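Local coordinates for Baccell_00875 (Bacteroides cellulosilyticus DSM 14838, PDB 5NO8), which is a polysaccharide lyase that probably removes the rhamnose caps from complex arabinogalactan proteins by cleaving L-rhamnose from glucuronic acid, at residues F348-Q353 / P412-S417. Residues are numbered along the deposited sequence; the frame is centred on the assembly and turned at random.
Sequences FIRTRQ and PELKQS
Arg-350 lays one face of its guanidinium over the CB of Glu-413, which stands 3.6 Å above the plane near its centre; the methyl CG2 of Thr-351 lies against the opposite face, offset toward the rim, so the flat group is sandwiched between aliphatic carbons. NE of Arg-350, buried here, has no hydrogen-bonding partner in the model. With CG anti to the backbone N (chi1 -175°), the side chain runs straight across to the other helix, then bends at chi3 (65°), which sets the guanidinium across the CB of Glu-413, its plane 72° from that of the carboxylate. The methylenes of Arg-350 do the remaining packing. Its CD sits 3.5 Å from the backbone O of Glu-413. The same CD lies 4.0 Å from CD2 of Leu-414. Its CG is 3.9 Å from OG of Ser-417, a hydroxyl hydrogen-bonded to OH of Tyr-366. These contacts join the C-terminal end of helix 338-352 to the first turns of helix 412-429, in the mainly helical C-terminal half of the chain; the segment axes approach to 10.8 Å. Shortening Arg-350 to an alanine would probably open a gap between the helices, leaving CB of Glu-413 without its flat cover. Opposite charges notwithstanding, NH2 of Arg-350 and OE1 of Glu-413 remain 5.5 Å apart, too far for a salt bridge.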
ATOM      1  N   PHE A 348     -16.713  15.624 -12.185  1.00 16.41           N
ATOM      2  CA  PHE A 348     -16.005  14.969 -13.285  1.00 15.94           C
ATOM      3  C   PHE A 348     -16.617  13.609 -13.620  1.00 15.52           C
ATOM      4  O   PHE A 348     -16.770  13.281 -14.807  1.00 17.30           O
ATOM      5  CB  PHE A 348     -14.513  14.815 -12.969  1.00 15.80           C
ATOM      6  CG  PHE A 348     -13.671  14.539 -14.178  1.00 15.49           C
ATOM      7  CD1 PHE A 348     -13.538  13.239 -14.661  1.00 16.00           C
ATOM      8  CD2 PHE A 348     -12.979  15.551 -14.820  1.00 16.21           C
ATOM      9  CE1 PHE A 348     -12.785  12.964 -15.788  1.00 16.85           C
ATOM     10  CE2 PHE A 348     -12.206  15.278 -15.951  1.00 17.49           C
ATOM     11  CZ  PHE A 348     -12.118  13.990 -16.444  1.00 17.08           C
ATOM     12  N   ILE A 349     -16.927  12.820 -12.593  1.00 15.36           N
ATOM     13  CA  ILE A 349     -17.525  11.504 -12.794  1.00 16.53           C
ATOM     14  C   ILE A 349     -18.838  11.660 -13.576  1.00 17.49           C
ATOM     15  O   ILE A 349     -19.043  11.011 -14.616  1.00 17.13           O
ATOM     16  CB  ILE A 349     -17.771  10.769 -11.484  1.00 16.19           C
ATOM     17  CG1 ILE A 349     -16.436  10.351 -10.856  1.00 14.77           C
ATOM     18  CG2 ILE A 349     -18.639   9.524 -11.720  1.00 17.12           C
ATOM     19  CD1 ILE A 349     -16.515   9.959  -9.410  1.00 14.59           C
ATOM     20  N   ARG A 350     -19.685  12.565 -13.100  1.00 18.04           N
ATOM     21  CA  ARG A 350     -20.962  12.797 -13.765  1.00 19.31           C
ATOM     22  C   ARG A 350     -20.815  13.327 -15.183  1.00 18.11           C
ATOM     23  O   ARG A 350     -21.467  12.823 -16.108  1.00 21.95           O
ATOM     24  CB  ARG A 350     -21.846  13.742 -12.940  1.00 19.91           C
ATOM     25  CG  ARG A 350     -23.243  13.926 -13.542  1.00 21.93           C
ATOM     26  CD  ARG A 350     -24.106  14.834 -12.701  1.00 22.95           C
ATOM     27  NE  ARG A 350     -23.626  16.210 -12.632  1.00 23.32           N
ATOM     28  CZ  ARG A 350     -23.718  17.123 -13.607  1.00 25.78           C
ATOM     29  NH1 ARG A 350     -24.249  16.851 -14.800  1.00 27.09           N
ATOM     30  NH2 ARG A 350     -23.263  18.344 -13.384  1.00 26.70           N
ATOM     31  N   THR A 351     -19.988  14.340 -15.377  1.00 18.18           N
ATOM     32  CA  THR A 351     -19.915  15.025 -16.668  1.00 18.42           C
ATOM     33  C   THR A 351     -19.018  14.392 -17.731  1.00 18.80           C
ATOM     34  O   THR A 351     -19.154  14.715 -18.894  1.00 18.86           O
ATOM     35  CB  THR A 351     -19.531  16.502 -16.510  1.00 20.19           C
ATOM     36  OG1 THR A 351     -18.200  16.631 -15.992  1.00 20.00           O
ATOM     37  CG2 THR A 351     -20.547  17.197 -15.620  1.00 19.70           C
ATOM     38  N   ARG A 352     -18.099  13.515 -17.323  1.00 18.99           N
ATOM     39  CA  ARG A 352     -17.112  12.912 -18.232  1.00 20.40           C
ATOM     40  C   ARG A 352     -17.102  11.388 -18.199  1.00 19.72           C
ATOM     41  O   ARG A 352     -16.720  10.780 -19.192  1.00 19.32           O
ATOM     42  CB  ARG A 352     -15.682  13.415 -17.916  1.00 22.68           C
ATOM     43  CG  ARG A 352     -15.475  14.924 -17.964  1.00 26.41           C
ATOM     44  CD  ARG A 352     -15.754  15.508 -19.349  1.00 30.75           C
ATOM     45  NE  ARG A 352     -14.745  15.168 -20.356  1.00 37.08           N
ATOM     46  CZ  ARG A 352     -14.843  14.240 -21.329  1.00 42.25           C
ATOM     47  NH1 ARG A 352     -15.908  13.445 -21.475  1.00 49.49           N
ATOM     48  NH2 ARG A 352     -13.832  14.086 -22.182  1.00 41.75           N
ATOM     49  N   GLN A 353     -17.479  10.759 -17.088  1.00 18.14           N
ATOM     50  CA  GLN A 353     -17.307   9.305 -16.967  1.00 18.10           C
ATOM     51  C   GLN A 353     -18.619   8.519 -16.983  1.00 19.53           C
ATOM     52  O   GLN A 353     -18.590   7.305 -16.822  1.00 20.70           O
ATOM     53  CB  GLN A 353     -16.476   8.944 -15.725  1.00 17.29           C
ATOM     54  CG  GLN A 353     -15.112   9.637 -15.688  1.00 16.75           C
ATOM     55  CD  GLN A 353     -14.098   9.018 -14.738  1.00 17.51           C
ATOM     56  OE1 GLN A 353     -13.254   9.743 -14.191  1.00 17.96           O
ATOM     57  NE2 GLN A 353     -14.121   7.677 -14.582  1.00 15.16           N
ATOM     58  N   PRO A 412     -29.445  18.028  -7.461  1.00 25.10           N
ATOM     59  CA  PRO A 412     -30.422  17.305  -8.280  1.00 25.63           C
ATOM     60  C   PRO A 412     -29.826  16.633  -9.513  1.00 24.21           C
ATOM     61  O   PRO A 412     -30.333  15.596  -9.930  1.00 25.05           O
ATOM     62  CB  PRO A 412     -31.427  18.395  -8.698  1.00 27.09           C
ATOM     63  CG  PRO A 412     -31.132  19.565  -7.821  1.00 27.18           C
ATOM     64  CD  PRO A 412     -29.690  19.488  -7.476  1.00 27.20           C
ATOM     65  N   GLU A 413     -28.744  17.183 -10.060  1.00 23.57           N
ATOM     66  CA  GLU A 413     -28.062  16.569 -11.201  1.00 24.80           C
ATOM     67  C   GLU A 413     -27.464  15.221 -10.822  1.00 23.97           C
ATOM     68  O   GLU A 413     -27.448  14.308 -11.654  1.00 24.88           O
ATOM     69  CB  GLU A 413     -26.952  17.464 -11.763  1.00 29.88           C
ATOM     70  CG  GLU A 413     -27.437  18.531 -12.711  1.00 32.39           C
ATOM     71  CD  GLU A 413     -28.316  19.538 -12.033  1.00 38.97           C
ATOM     72  OE1 GLU A 413     -27.856  20.205 -11.068  1.00 44.92           O
ATOM     73  OE2 GLU A 413     -29.476  19.653 -12.464  1.00 46.87           O
ATOM     74  N   LEU A 414     -26.941  15.108  -9.595  1.00 23.03           N
ATOM     75  CA  LEU A 414     -26.468  13.823  -9.088  1.00 22.77           C
ATOM     76  C   LEU A 414     -27.609  12.823  -8.977  1.00 22.73           C
ATOM     77  O   LEU A 414     -27.446  11.659  -9.348  1.00 20.96           O
ATOM     78  CB  LEU A 414     -25.790  13.956  -7.721  1.00 23.02           C
ATOM     79  CG  LEU A 414     -24.489  14.766  -7.670  1.00 22.49           C
ATOM     80  CD1 LEU A 414     -23.839  14.652  -6.302  1.00 22.37           C
ATOM     81  CD2 LEU A 414     -23.532  14.308  -8.767  1.00 23.29           C
ATOM     82  N   LYS A 415     -28.734  13.253  -8.401  1.00 22.20           N
ATOM     83  CA  LYS A 415     -29.885  12.363  -8.260  1.00 24.07           C
ATOM     84  C   LYS A 415     -30.299  11.816  -9.615  1.00 22.62           C
ATOM     85  O   LYS A 415     -30.525  10.617  -9.739  1.00 22.04           O
ATOM     86  CB  LYS A 415     -31.070  13.062  -7.591  1.00 25.47           C
ATOM     87  CG  LYS A 415     -32.275  12.161  -7.414  1.00 28.21           C
ATOM     88  CD  LYS A 415     -33.180  12.673  -6.310  1.00 31.23           C
ATOM     89  CE  LYS A 415     -34.459  11.854  -6.254  1.00 34.24           C
ATOM     90  NZ  LYS A 415     -35.378  12.416  -5.230  1.00 37.88           N
ATOM     91  N   GLN A 416     -30.386  12.679 -10.624  1.00 22.94           N
ATOM     92  CA  GLN A 416     -30.808  12.247 -11.968  1.00 25.63           C
ATOM     93  C   GLN A 416     -29.800  11.311 -12.605  1.00 24.53           C
ATOM     94  O   GLN A 416     -30.165  10.321 -13.225  1.00 23.15           O
ATOM     95  CB  GLN A 416     -31.099  13.440 -12.895  1.00 30.42           C
ATOM     96  CG  GLN A 416     -32.421  14.138 -12.579  1.00 37.03           C
ATOM     97  CD  GLN A 416     -33.568  13.148 -12.316  1.00 41.71           C
ATOM     98  OE1 GLN A 416     -33.879  12.308 -13.173  1.00 45.49           O
ATOM     99  NE2 GLN A 416     -34.155  13.204 -11.107  1.00 38.98           N
ATOM    100  N   SER A 417     -28.526  11.607 -12.400  1.00 21.45           N
ATOM    101  CA  SER A 417     -27.468  10.732 -12.868  1.00 20.42           C
ATOM    102  C   SER A 417     -27.552   9.344 -12.206  1.00 20.27           C
ATOM    103  O   SER A 417     -27.405   8.325 -12.889  1.00 21.02           O
ATOM    104  CB  SER A 417     -26.101  11.400 -12.599  1.00 21.07           C
ATOM    105  OG  SER A 417     -25.026  10.514 -12.845  1.00 20.49           O
TER